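Local atomic coordinates of hypothetical protein TT1561 (PDB entry 1UF3), a protein that is of unknown function but belongs to the calcineurin-like metallophosphoesterase superfamily, is a predicted phosphoesterase, and binds calcium ions. Residues Tyr7-Ser12 with Val25-Asp30; Arg57-Ala62 with Thr66-Gly71; Thr102-Pro107 with Pro150-Phe155; Ala111-Glu116 with Tyr138-Leu143. All coordinates share one frame; numbering follows the deposited sequence.

Interaction 1 of 4, residues Tyr7-Ser12 with Val25-Asp30; sequences YILATS and VKLAPD
A short helix laid against the first strand of a calcineurin-type alpha/beta sandwich brings Leu9 of strand 7-12 up to Leu27 and Ala28 of helix 27-31. Leu9 is the only residue of 7-12 that touches the 25-30 segment, and one branch, CD2, does the touching. With CG anti to the backbone N (chi1 -177°), the isobutyl group extends from the sheet toward the turn that begins the helix. There Leu9 CD2 rests on the backbone of Ala28, 3.8 Å from Ala28 N, and lies 4.0 Å from Ala28 CB. The same methyl also meets the root of the neighbouring residue, at 4.2 Å from Leu27 CB, so it sits over the junction of the two residues. Ala28 N is no lost donor under this greasy cover: it gives its hydrogen bond to Val25 O, 3.3 Å away, within the turn. The small side chain of Ala28 suits a place where strand and helix backbones approach to 6.9 Å between Leu9 CA and Ala28 CA, while a branched leucine on the strand is long enough to bridge that gap.

Phe24 of helix 18-25, Ile36 of strand 35-39 and Tyr212 of strand 211-216 also pack on Leu9. Asp30 forms a salt bridge with Arg3 of a neighbouring subunit, and a bound calcium ion lies about 9 Å from the side chain of Ala28. The arrangement is helix-on-strand packing that covers one face of a sheet in the metallophosphoesterase fold.

Interaction 2 of 4, residues Arg57-Ala62 with Thr66-Gly71; sequences RILSEA and TAYVPG
Leu59 of helix 49-59 divides its two methyl groups between Thr66 and Tyr68, two residues of strand 66-69 whose side chains leave the same face of the strand. Toward Thr66 the approach is tip to tip: Leu59 CD2 meets Thr66 CG2 at 3.8 Å. The threonine can offer this methyl because CG2 stands anti to its own backbone N, while OG1 is turned beside that N (chi1 -58°). Toward Tyr68 the leucine comes in aslant: Leu59 CD1 approaches the ring obliquely, 3.7 Å from Tyr68 CE1 and 3.8 Å from Tyr68 CD1. A threonine suits this place by having one greasy and one polar branch.

The polar branch is engaged as well. A water molecule donates to Leu59 O at 2.6 Å and to Thr66 OG1 at 3.0 Å, joining helix and strand where no direct hydrogen bond does. Leu59 O is thereby gripped twice, since it also accepts from Ala62 N at 3.2 Å. Thr66 OG1 has a further partner in Leu64 O. Ser60 OG returns to the backbone, donating to Arg57 O at 2.6 Å.

Tyr68 sends its hydroxyl onward to Glu88 of helix 77-90, and its ring also meets Phe56. The contact joins the helix of the beta-alpha-beta unit 35-39, 49-59, 66-69 to its second strand, with Met94 of strand 94-96 packing on Leu59 and helix 18-25 packing on Ile58 and Ala62.

Interaction 3 of 4, residues Thr102-Pro107 with Pro150-Phe155; sequences TFWRGP and PKIFLF
Trp104 and Pro107 are the residues of 102-107 that meet Ile152 and Pro150 of 150-155, one pair in the buried interior and the other nearer the surface. Along the strand, Thr102 and Phe103 first bind Glu145 of a neighbouring subunit, through Thr102 OG1 and Phe103 N. Trp104 then turns its indole inward. Its six-membered ring is met obliquely by the end of the isoleucine, with Trp104 CE3 4.4 Å from Ile152 CD1, a loose apolar touch. The isoleucine reaches that far because its chain runs extended to CD1 (chi2 -174°). A broad indole and a branched aliphatic chain suit this buried place, where their carbon surfaces meet between the sheets.

After Arg105 the chain turns back through Gly106, whose backbone angles are awkward for a residue with a side chain, into a cis peptide before Pro107. There Pro107 O touches the ring carbons of Pro150, with the oxygen 3.4 Å from Pro150 CD and 3.7 Å from Pro150 CG. Proline has no N-H to offer, so carbonyl and ring carbons meet simply by contact.

Strand 108-118 lies between the two segments, pairing antiparallel with 101-104 and parallel with 151-155. Trp104 spans the gap between the two sheets, packing on Ala35 of strand 35-39 and on Pro65.

Interaction 4 of 4, residues Ala111-Glu116 with Tyr138-Leu143; sequences AGVGGE and YRLKAL
Val113 has CG2 anti to its carbonyl carbon and CG1 anti to its backbone N (chi1 179°), while Leu140 likewise sets CG anti to its carbonyl carbon (chi1 -58°); these turns bring one valine methyl against the leucine branch point. The two side chains run slantwise past each other, with Val113 CG2 4.0 Å from both Leu140 CG and Leu140 CD2. The same methyl also reaches Arg139 CB at 4.1 Å. Two residues earlier on the strand, Ala111 CB meets Leu143 CD1 at 3.8 Å. Here helix 133-140 and the turn after it cover one face of strand 108-118 in the second sheet of the sandwich, and small or beta-branched residues on the strand admit the longer leucines. Phe155 of strand 151-155 and Leu175 of helix 170-179 also pack on Leu140.

Arg139 uses only the foot of its side chain in this packing. Its chain bends at chi2 (-48°) and carries the guanidinium away to a salt bridge between Arg139 NH2 and Glu99, a residue seen to bind calcium in this protein though it does not hold the ion in this chain. Separately, the arginine side chain comes within about 4 Å of a bound calcium ion.

How the interactions relate
Interactions 1 and 2 pack helices on the first sheet, and Val25 of one packs on Ile58 and Leu59 of the other. Interactions 3 and 4 belong to the second sheet, where Leu154 N and Ala111 O, 2.9 Å apart, probably share a hydrogen bond. The two sheets meet in the interior: Ile8 CD1 lies 4.0 Å from Trp104 CZ3, and Val69 CG1 lies 3.6 Å from Leu154 CB. Pro70 O and Gly115 N, at 2.8 Å, probably tie interactions 2 and 4. Interactions 1 and 4 stand apart, with centres about 24 Å from each other; a bound calcium ion lies about 9 Å from the side chain of Ala28 and one about 4 Å from that of Arg139.

Interaction 1 of 4, residues Tyr7-Ser12 with Val25-Asp30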
loop_
_atom_site.group_PDB
_atom_site.type_symbol
_atom_site.label_atom_id
_atom_site.label_comp_id
_atom_site.label_asym_id
_atom_site.label_seq_id
_atom_site.Cartn_x
_atom_site.Cartn_y
_atom_site.Cartn_z
ATOM N N TYR A 7 2.304 -16.536 -5.089
ATOM C CA TYR A 7 2.391 -17.528 -4.029
ATOM C C TYR A 7 1.029 -18.048 -3.629
ATOM O O TYR A 7 0.093 -17.274 -3.414
ATOM C CB TYR A 7 3.094 -16.935 -2.809
ATOM C CG TYR A 7 4.487 -16.497 -3.129
ATOM C CD1 TYR A 7 4.749 -15.194 -3.578
ATOM C CD2 TYR A 7 5.543 -17.415 -3.085
ATOM C CE1 TYR A 7 6.026 -14.822 -3.977
ATOM C CE2 TYR A 7 6.820 -17.056 -3.494
ATOM C CZ TYR A 7 7.056 -15.756 -3.944
ATOM O OH TYR A 7 8.309 -15.421 -4.388
ATOM N N ILE A 8 0.919 -19.366 -3.541
ATOM C CA ILE A 8 -0.332 -19.998 -3.173
ATOM C C ILE A 8 -0.163 -20.866 -1.938
ATOM O O ILE A 8 0.716 -21.750 -1.905
ATOM C CB ILE A 8 -0.836 -20.876 -4.295
ATOM C CG1 ILE A 8 -1.082 -20.050 -5.560
ATOM C CG2 ILE A 8 -2.086 -21.584 -3.880
ATOM C CD1 ILE A 8 -1.252 -20.953 -6.758
ATOM N N LEU A 9 -0.987 -20.599 -0.921
ATOM C CA LEU A 9 -0.994 -21.386 0.315
ATOM C C LEU A 9 -1.938 -22.559 0.000
ATOM O O LEU A 9 -3.103 -22.360 -0.396
ATOM C CB LEU A 9 -1.531 -20.535 1.472
ATOM C CG LEU A 9 -1.545 -21.149 2.868
ATOM C CD1 LEU A 9 -0.136 -21.553 3.259
ATOM C CD2 LEU A 9 -2.116 -20.121 3.866
ATOM N N ALA A 10 -1.432 -23.779 0.141
ATOM C CA ALA A 10 -2.209 -24.966 -0.201
ATOM C C ALA A 10 -2.152 -26.128 0.802
ATOM O O ALA A 10 -1.201 -26.260 1.560
ATOM C CB ALA A 10 -1.769 -25.462 -1.571
ATOM N N THR A 11 -3.182 -26.961 0.768
ATOM C CA THR A 11 -3.292 -28.115 1.652
ATOM C C THR A 11 -4.483 -28.923 1.181
ATOM O O THR A 11 -5.266 -28.467 0.318
ATOM C CB THR A 11 -3.526 -27.692 3.120
ATOM O OG1 THR A 11 -3.382 -28.835 3.967
ATOM C CG2 THR A 11 -4.944 -27.141 3.306
ATOM N N SER A 12 -4.631 -30.120 1.747
ATOM C CA SER A 12 -5.734 -31.004 1.380
ATOM C C SER A 12 -6.296 -31.780 2.569
ATOM O O SER A 12 -5.757 -31.757 3.664
ATOM C CB SER A 12 -5.264 -32.023 0.345
ATOM O OG SER A 12 -4.290 -32.876 0.945
ATOM N N VAL A 25 -5.410 -20.767 8.052
ATOM C CA VAL A 25 -5.870 -19.463 7.577
ATOM C C VAL A 25 -5.021 -18.332 8.146
ATOM O O VAL A 25 -4.682 -17.387 7.424
ATOM C CB VAL A 25 -7.361 -19.254 7.933
ATOM C CG1 VAL A 25 -7.778 -17.810 7.710
ATOM C CG2 VAL A 25 -8.206 -20.181 7.081
ATOM N N LYS A 26 -4.660 -18.425 9.425
ATOM C CA LYS A 26 -3.834 -17.397 10.048
ATOM C C LYS A 26 -2.382 -17.370 9.562
ATOM O O LYS A 26 -1.608 -16.495 9.943
ATOM C CB LYS A 26 -3.852 -17.549 11.562
ATOM C CG LYS A 26 -5.213 -17.340 12.150
ATOM C CD LYS A 26 -5.116 -17.054 13.634
ATOM C CE LYS A 26 -6.481 -16.782 14.225
ATOM N NZ LYS A 26 -6.401 -16.616 15.708
ATOM N N LEU A 27 -2.016 -18.323 8.716
ATOM C CA LEU A 27 -0.666 -18.380 8.178
ATOM C C LEU A 27 -0.519 -17.442 6.988
ATOM O O LEU A 27 0.581 -16.981 6.684
ATOM C CB LEU A 27 -0.344 -19.774 7.646
ATOM C CG LEU A 27 -0.373 -21.027 8.497
ATOM C CD1 LEU A 27 -0.147 -22.193 7.563
ATOM C CD2 LEU A 27 0.697 -20.982 9.558
ATOM N N ALA A 28 -1.630 -17.207 6.296
ATOM C CA ALA A 28 -1.615 -16.400 5.092
ATOM C C ALA A 28 -0.985 -15.015 5.211
ATOM O O ALA A 28 -0.131 -14.673 4.410
ATOM C CB ALA A 28 -3.045 -16.300 4.508
ATOM N N PRO A 29 -1.375 -14.208 6.215
ATOM C CA PRO A 29 -0.745 -12.884 6.279
ATOM C C PRO A 29 0.739 -12.971 6.565
ATOM O O PRO A 29 1.529 -12.197 6.039
ATOM C CB PRO A 29 -1.502 -12.169 7.408
ATOM C CG PRO A 29 -2.849 -12.861 7.432
ATOM C CD PRO A 29 -2.456 -14.331 7.208
ATOM N N ASP A 30 1.128 -13.906 7.419
ATOM C CA ASP A 30 2.535 -14.010 7.737
ATOM C C ASP A 30 3.371 -14.459 6.533
ATOM O O ASP A 30 4.496 -14.004 6.372
ATOM C CB ASP A 30 2.753 -14.949 8.923
ATOM C CG ASP A 30 4.204 -15.014 9.343
ATOM O OD1 ASP A 30 4.785 -16.109 9.270
ATOM O OD2 ASP A 30 4.769 -13.970 9.732
#

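Interaction 2 of 4, residues Arg57-Ala62 with Thr66-Gly71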
loop_
_atom_site.group_PDB
_atom_site.type_symbol
_atom_site.label_atom_id
_atom_site.label_comp_id
_atom_site.label_asym_id
_atom_site.label_seq_id
_atom_site.Cartn_x
_atom_site.Cartn_y
_atom_site.Cartn_z
ATOM N N ARG A 57 -16.934 -20.299 7.325
ATOM C CA ARG A 57 -16.859 -19.061 8.092
ATOM C C ARG A 57 -15.401 -18.797 8.480
ATOM O O ARG A 57 -14.912 -17.661 8.413
ATOM C CB ARG A 57 -17.722 -19.176 9.349
ATOM C CG ARG A 57 -17.754 -17.917 10.174
ATOM C CD ARG A 57 -19.148 -17.306 10.200
ATOM N NE ARG A 57 -19.105 -15.947 10.747
ATOM C CZ ARG A 57 -20.144 -15.120 10.810
ATOM N NH1 ARG A 57 -21.336 -15.504 10.361
ATOM N NH2 ARG A 57 -19.985 -13.901 11.313
ATOM N N ILE A 58 -14.715 -19.856 8.898
ATOM C CA ILE A 58 -13.312 -19.764 9.290
ATOM C C ILE A 58 -12.435 -19.482 8.064
ATOM O O ILE A 58 -11.552 -18.645 8.127
ATOM C CB ILE A 58 -12.847 -21.085 9.993
ATOM C CG1 ILE A 58 -13.257 -21.035 11.468
ATOM C CG2 ILE A 58 -11.324 -21.290 9.852
ATOM C CD1 ILE A 58 -13.303 -22.394 12.144
ATOM N N LEU A 59 -12.702 -20.160 6.952
ATOM C CA LEU A 59 -11.909 -19.949 5.735
ATOM C C LEU A 59 -12.087 -18.531 5.199
ATOM O O LEU A 59 -11.142 -17.931 4.685
ATOM C CB LEU A 59 -12.323 -20.936 4.660
ATOM C CG LEU A 59 -11.299 -21.457 3.649
ATOM C CD1 LEU A 59 -12.068 -21.908 2.431
ATOM C CD2 LEU A 59 -10.273 -20.424 3.275
ATOM N N SER A 60 -13.305 -18.001 5.349
ATOM C CA SER A 60 -13.651 -16.655 4.879
ATOM C C SER A 60 -12.834 -15.542 5.534
ATOM O O SER A 60 -12.733 -14.440 4.987
ATOM C CB SER A 60 -15.151 -16.382 5.096
ATOM O OG SER A 60 -15.407 -16.017 6.454
ATOM N N GLU A 61 -12.241 -15.820 6.692
ATOM C CA GLU A 61 -11.432 -14.820 7.389
ATOM C C GLU A 61 -10.156 -14.418 6.627
ATOM O O GLU A 61 -9.592 -13.340 6.851
ATOM C CB GLU A 61 -11.033 -15.347 8.771
ATOM C CG GLU A 61 -12.223 -15.655 9.685
ATOM C CD GLU A 61 -12.518 -14.530 10.653
ATOM O OE1 GLU A 61 -12.526 -13.353 10.214
ATOM O OE2 GLU A 61 -12.748 -14.822 11.849
ATOM N N ALA A 62 -9.693 -15.299 5.750
ATOM C CA ALA A 62 -8.494 -15.043 4.956
ATOM C C ALA A 62 -8.553 -13.760 4.120
ATOM O O ALA A 62 -7.559 -13.042 4.020
ATOM C CB ALA A 62 -8.244 -16.215 4.030
ATOM N N THR A 66 -9.597 -17.676 -3.143
ATOM C CA THR A 66 -9.543 -19.034 -2.599
ATOM C C THR A 66 -10.323 -20.006 -3.469
ATOM O O THR A 66 -11.444 -19.729 -3.883
ATOM C CB THR A 66 -10.110 -19.059 -1.156
ATOM O OG1 THR A 66 -9.355 -18.155 -0.347
ATOM C CG2 THR A 66 -10.025 -20.457 -0.532
ATOM N N ALA A 67 -9.722 -21.152 -3.765
ATOM C CA ALA A 67 -10.411 -22.132 -4.581
ATOM C C ALA A 67 -10.365 -23.466 -3.879
ATOM O O ALA A 67 -9.379 -23.804 -3.227
ATOM C CB ALA A 67 -9.753 -22.251 -5.970
ATOM N N TYR A 68 -11.422 -24.242 -4.037
ATOM C CA TYR A 68 -11.460 -25.545 -3.404
ATOM C C TYR A 68 -12.342 -26.515 -4.161
ATOM O O TYR A 68 -13.172 -26.106 -4.995
ATOM C CB TYR A 68 -11.924 -25.417 -1.924
ATOM C CG TYR A 68 -12.992 -24.356 -1.664
ATOM C CD1 TYR A 68 -12.654 -23.107 -1.120
ATOM C CD2 TYR A 68 -14.326 -24.577 -2.015
ATOM C CE1 TYR A 68 -13.643 -22.085 -0.940
ATOM C CE2 TYR A 68 -15.313 -23.571 -1.846
ATOM C CZ TYR A 68 -14.958 -22.336 -1.318
ATOM O OH TYR A 68 -15.909 -21.337 -1.256
ATOM N N VAL A 69 -12.105 -27.809 -3.934
ATOM C CA VAL A 69 -12.924 -28.856 -4.529
ATOM C C VAL A 69 -13.208 -29.840 -3.381
ATOM O O VAL A 69 -12.438 -29.946 -2.416
ATOM C CB VAL A 69 -12.237 -29.580 -5.709
ATOM C CG1 VAL A 69 -11.890 -28.578 -6.798
ATOM C CG2 VAL A 69 -11.009 -30.322 -5.237
ATOM N N PRO A 70 -14.333 -30.544 -3.456
ATOM C CA PRO A 70 -14.679 -31.493 -2.395
ATOM C C PRO A 70 -13.959 -32.835 -2.566
ATOM O O PRO A 70 -13.406 -33.130 -3.639
ATOM C CB PRO A 70 -16.185 -31.615 -2.551
ATOM C CG PRO A 70 -16.340 -31.593 -4.066
ATOM C CD PRO A 70 -15.369 -30.515 -4.516
ATOM N N GLY A 71 -13.961 -33.637 -1.501
ATOM C CA GLY A 71 -13.334 -34.951 -1.555
ATOM C C GLY A 71 -14.374 -36.054 -1.666
ATOM O O GLY A 71 -15.580 -35.776 -1.719
HETATM O O HOH W 1 -11.064 -17.772 2.062
#

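Interaction 3 of 4, residues Thr102-Pro107 with Pro150-Phe155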
loop_
_atom_site.group_PDB
_atom_site.type_symbol
_atom_site.label_atom_id
_atom_site.label_comp_id
_atom_site.label_asym_id
_atom_site.label_seq_id
_atom_site.Cartn_x
_atom_site.Cartn_y
_atom_site.Cartn_z
ATOM N N THR A 102 -12.854 -20.297 -12.456
ATOM C CA THR A 102 -12.787 -18.885 -12.103
ATOM C C THR A 102 -11.416 -18.385 -12.571
ATOM O O THR A 102 -10.549 -19.204 -12.879
ATOM C CB THR A 102 -12.958 -18.635 -10.586
ATOM O OG1 THR A 102 -13.062 -17.225 -10.361
ATOM C CG2 THR A 102 -11.794 -19.181 -9.794
ATOM N N PHE A 103 -11.232 -17.062 -12.656
ATOM C CA PHE A 103 -9.941 -16.500 -13.062
ATOM C C PHE A 103 -9.291 -15.792 -11.905
ATOM O O PHE A 103 -9.953 -15.094 -11.134
ATOM C CB PHE A 103 -10.059 -15.449 -14.183
ATOM C CG PHE A 103 -10.453 -15.999 -15.507
ATOM C CD1 PHE A 103 -11.746 -15.811 -15.986
ATOM C CD2 PHE A 103 -9.522 -16.655 -16.313
ATOM C CE1 PHE A 103 -12.105 -16.264 -17.250
ATOM C CE2 PHE A 103 -9.866 -17.114 -17.568
ATOM C CZ PHE A 103 -11.158 -16.922 -18.052
ATOM N N TRP A 104 -7.985 -15.971 -11.776
ATOM C CA TRP A 104 -7.239 -15.274 -10.754
ATOM C C TRP A 104 -6.337 -14.307 -11.518
ATOM O O TRP A 104 -6.056 -14.521 -12.698
ATOM C CB TRP A 104 -6.359 -16.220 -9.967
ATOM C CG TRP A 104 -7.037 -16.938 -8.855
ATOM C CD1 TRP A 104 -8.323 -16.775 -8.418
ATOM C CD2 TRP A 104 -6.463 -17.971 -8.051
ATOM N NE1 TRP A 104 -8.586 -17.655 -7.387
ATOM C CE2 TRP A 104 -7.462 -18.400 -7.142
ATOM C CE3 TRP A 104 -5.199 -18.586 -8.014
ATOM C CZ2 TRP A 104 -7.239 -19.421 -6.203
ATOM C CZ3 TRP A 104 -4.974 -19.607 -7.078
ATOM C CH2 TRP A 104 -5.992 -20.011 -6.190
ATOM N N ARG A 105 -5.888 -13.252 -10.858
ATOM C CA ARG A 105 -5.015 -12.308 -11.535
ATOM C C ARG A 105 -3.667 -12.969 -11.883
ATOM O O ARG A 105 -3.038 -13.635 -11.045
ATOM C CB ARG A 105 -4.781 -11.072 -10.679
ATOM C CG ARG A 105 -4.191 -9.963 -11.510
ATOM C CD ARG A 105 -4.296 -8.610 -10.869
ATOM N NE ARG A 105 -3.592 -7.643 -11.702
ATOM C CZ ARG A 105 -3.269 -6.415 -11.316
ATOM N NH1 ARG A 105 -3.592 -5.990 -10.094
ATOM N NH2 ARG A 105 -2.614 -5.622 -12.149
ATOM N N GLY A 106 -3.244 -12.785 -13.125
ATOM C CA GLY A 106 -2.004 -13.389 -13.574
ATOM C C GLY A 106 -1.887 -13.213 -15.074
ATOM O O GLY A 106 -0.930 -12.613 -15.538
ATOM N N PRO A 107 -2.855 -13.704 -15.859
ATOM C CA PRO A 107 -4.043 -14.413 -15.367
ATOM C C PRO A 107 -3.879 -15.931 -15.261
ATOM O O PRO A 107 -2.971 -16.513 -15.866
ATOM C CB PRO A 107 -5.111 -14.047 -16.391
ATOM C CG PRO A 107 -4.316 -13.963 -17.675
ATOM C CD PRO A 107 -3.016 -13.300 -17.268
ATOM N N PRO A 150 -3.057 -19.699 -18.840
ATOM C CA PRO A 150 -2.316 -20.758 -18.155
ATOM C C PRO A 150 -3.385 -21.366 -17.210
ATOM O O PRO A 150 -4.138 -20.612 -16.576
ATOM C CB PRO A 150 -1.269 -19.988 -17.361
ATOM C CG PRO A 150 -1.057 -18.718 -18.195
ATOM C CD PRO A 150 -2.429 -18.373 -18.649
ATOM N N LYS A 151 -3.460 -22.694 -17.110
ATOM C CA LYS A 151 -4.458 -23.354 -16.244
ATOM C C LYS A 151 -3.944 -23.920 -14.915
ATOM O O LYS A 151 -2.794 -24.375 -14.817
ATOM C CB LYS A 151 -5.153 -24.482 -17.008
ATOM C CG LYS A 151 -5.910 -24.030 -18.249
ATOM C CD LYS A 151 -6.347 -25.221 -19.092
ATOM C CE LYS A 151 -6.835 -24.801 -20.465
ATOM N NZ LYS A 151 -7.059 -25.952 -21.399
ATOM N N ILE A 152 -4.798 -23.854 -13.887
ATOM C CA ILE A 152 -4.494 -24.396 -12.554
ATOM C C ILE A 152 -5.657 -25.347 -12.252
ATOM O O ILE A 152 -6.820 -24.924 -12.212
ATOM C CB ILE A 152 -4.438 -23.298 -11.467
ATOM C CG1 ILE A 152 -3.256 -22.353 -11.732
ATOM C CG2 ILE A 152 -4.306 -23.951 -10.068
ATOM C CD1 ILE A 152 -2.992 -21.314 -10.647
ATOM N N PHE A 153 -5.344 -26.633 -12.095
ATOM C CA PHE A 153 -6.349 -27.657 -11.836
ATOM C C PHE A 153 -6.317 -28.130 -10.395
ATOM O O PHE A 153 -5.259 -28.240 -9.798
ATOM C CB PHE A 153 -6.127 -28.899 -12.728
ATOM C CG PHE A 153 -6.512 -28.723 -14.183
ATOM C CD1 PHE A 153 -7.084 -27.539 -14.658
ATOM C CD2 PHE A 153 -6.322 -29.762 -15.071
ATOM C CE1 PHE A 153 -7.454 -27.413 -15.986
ATOM C CE2 PHE A 153 -6.693 -29.643 -16.412
ATOM C CZ PHE A 153 -7.258 -28.473 -16.868
ATOM N N LEU A 154 -7.491 -28.424 -9.851
ATOM C CA LEU A 154 -7.598 -28.949 -8.486
ATOM C C LEU A 154 -8.317 -30.287 -8.572
ATOM O O LEU A 154 -9.419 -30.373 -9.086
ATOM C CB LEU A 154 -8.392 -28.002 -7.573
ATOM C CG LEU A 154 -7.569 -26.972 -6.799
ATOM C CD1 LEU A 154 -7.066 -25.898 -7.767
ATOM C CD2 LEU A 154 -8.419 -26.354 -5.685
ATOM N N PHE A 155 -7.682 -31.348 -8.104
ATOM C CA PHE A 155 -8.320 -32.669 -8.131
ATOM C C PHE A 155 -8.087 -33.315 -6.779
ATOM O O PHE A 155 -7.129 -32.989 -6.061
ATOM C CB PHE A 155 -7.669 -33.642 -9.123
ATOM C CG PHE A 155 -7.736 -33.237 -10.544
ATOM C CD1 PHE A 155 -6.551 -33.097 -11.281
ATOM C CD2 PHE A 155 -8.956 -33.129 -11.191
ATOM C CE1 PHE A 155 -6.591 -32.872 -12.636
ATOM C CE2 PHE A 155 -9.010 -32.901 -12.539
ATOM C CZ PHE A 155 -7.815 -32.775 -13.277
#

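Interaction 4 of 4, residues Ala111-Glu116 with Tyr138-Leu143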
loop_
_atom_site.group_PDB
_atom_site.type_symbol
_atom_site.label_atom_id
_atom_site.label_comp_id
_atom_site.label_asym_id
_atom_site.label_seq_id
_atom_site.Cartn_x
_atom_site.Cartn_y
_atom_site.Cartn_z
ATOM N N ALA A 111 -9.639 -24.302 -12.313
ATOM C CA ALA A 111 -10.748 -25.224 -12.473
ATOM C C ALA A 111 -10.468 -26.523 -11.730
ATOM O O ALA A 111 -9.321 -26.819 -11.366
ATOM C CB ALA A 111 -10.968 -25.528 -13.936
ATOM N N GLY A 112 -11.513 -27.312 -11.528
ATOM C CA GLY A 112 -11.301 -28.575 -10.846
ATOM C C GLY A 112 -12.393 -29.608 -10.998
ATOM O O GLY A 112 -13.464 -29.363 -11.578
ATOM N N VAL A 113 -12.076 -30.802 -10.515
ATOM C CA VAL A 113 -13.017 -31.903 -10.485
ATOM C C VAL A 113 -12.658 -32.634 -9.178
ATOM O O VAL A 113 -11.595 -33.269 -9.070
ATOM C CB VAL A 113 -12.876 -32.837 -11.684
ATOM C CG1 VAL A 113 -13.879 -33.960 -11.555
ATOM C CG2 VAL A 113 -13.128 -32.082 -12.993
ATOM N N GLY A 114 -13.522 -32.470 -8.176
ATOM C CA GLY A 114 -13.318 -33.093 -6.883
ATOM C C GLY A 114 -13.937 -34.485 -6.820
ATOM O O GLY A 114 -14.346 -35.033 -7.837
ATOM N N GLY A 115 -14.012 -35.052 -5.620
ATOM C CA GLY A 115 -14.565 -36.388 -5.466
ATOM C C GLY A 115 -13.560 -37.409 -5.965
ATOM O O GLY A 115 -12.430 -37.066 -6.313
ATOM N N GLU A 116 -13.956 -38.669 -6.013
ATOM C CA GLU A 116 -13.056 -39.699 -6.514
ATOM C C GLU A 116 -13.231 -39.828 -8.007
ATOM O O GLU A 116 -14.330 -40.088 -8.463
ATOM C CB GLU A 116 -13.392 -41.055 -5.896
ATOM C CG GLU A 116 -12.505 -42.191 -6.399
ATOM C CD GLU A 116 -13.058 -43.564 -6.030
ATOM O OE1 GLU A 116 -13.811 -43.662 -5.039
ATOM O OE2 GLU A 116 -12.732 -44.543 -6.737
ATOM N N TYR A 138 -15.507 -34.633 -19.443
ATOM C CA TYR A 138 -16.597 -33.827 -19.964
ATOM C C TYR A 138 -16.632 -32.462 -19.254
ATOM O O TYR A 138 -16.938 -31.453 -19.880
ATOM C CB TYR A 138 -17.943 -34.554 -19.793
ATOM C CG TYR A 138 -19.100 -33.869 -20.509
ATOM C CD1 TYR A 138 -19.326 -34.081 -21.867
ATOM C CD2 TYR A 138 -19.947 -32.978 -19.827
ATOM C CE1 TYR A 138 -20.358 -33.434 -22.540
ATOM C CE2 TYR A 138 -20.990 -32.317 -20.499
ATOM C CZ TYR A 138 -21.187 -32.552 -21.848
ATOM O OH TYR A 138 -22.218 -31.933 -22.524
ATOM N N ARG A 139 -16.321 -32.425 -17.957
ATOM C CA ARG A 139 -16.333 -31.162 -17.227
ATOM C C ARG A 139 -15.224 -30.254 -17.736
ATOM O O ARG A 139 -15.424 -29.063 -17.933
ATOM C CB ARG A 139 -16.089 -31.340 -15.714
ATOM C CG ARG A 139 -17.086 -32.186 -14.933
ATOM C CD ARG A 139 -18.530 -31.823 -15.212
ATOM N NE ARG A 139 -19.429 -32.631 -14.395
ATOM C CZ ARG A 139 -20.751 -32.702 -14.557
ATOM N NH1 ARG A 139 -21.361 -32.012 -15.516
ATOM N NH2 ARG A 139 -21.473 -33.464 -13.748
ATOM N N LEU A 140 -14.043 -30.827 -17.932
ATOM C CA LEU A 140 -12.900 -30.042 -18.367
ATOM C C LEU A 140 -12.877 -29.600 -19.820
ATOM O O LEU A 140 -12.174 -28.648 -20.156
ATOM C CB LEU A 140 -11.614 -30.788 -18.043
ATOM C CG LEU A 140 -11.484 -31.108 -16.546
ATOM C CD1 LEU A 140 -10.279 -32.015 -16.332
ATOM C CD2 LEU A 140 -11.362 -29.812 -15.722
ATOM N N LYS A 141 -13.643 -30.244 -20.683
ATOM C CA LYS A 141 -13.604 -29.840 -22.077
ATOM C C LYS A 141 -14.194 -28.441 -22.296
ATOM O O LYS A 141 -13.907 -27.809 -23.310
ATOM C CB LYS A 141 -14.326 -30.848 -22.981
ATOM C CG LYS A 141 -15.833 -30.795 -22.909
ATOM C CD LYS A 141 -16.447 -31.517 -24.081
ATOM C CE LYS A 141 -17.969 -31.477 -24.008
ATOM N NZ LYS A 141 -18.612 -32.038 -25.228
ATOM N N ALA A 142 -15.013 -27.965 -21.358
ATOM C CA ALA A 142 -15.606 -26.622 -21.483
ATOM C C ALA A 142 -14.519 -25.556 -21.536
ATOM O O ALA A 142 -14.714 -24.507 -22.100
ATOM C CB ALA A 142 -16.521 -26.331 -20.292
ATOM N N LEU A 143 -13.362 -25.848 -20.960
ATOM C CA LEU A 143 -12.278 -24.888 -20.909
ATOM C C LEU A 143 -11.607 -24.563 -22.243
ATOM O O LEU A 143 -10.975 -23.505 -22.372
ATOM C CB LEU A 143 -11.226 -25.371 -19.910
ATOM C CG LEU A 143 -11.699 -25.608 -18.473
ATOM C CD1 LEU A 143 -10.533 -26.157 -17.646
ATOM C CD2 LEU A 143 -12.201 -24.301 -17.861
#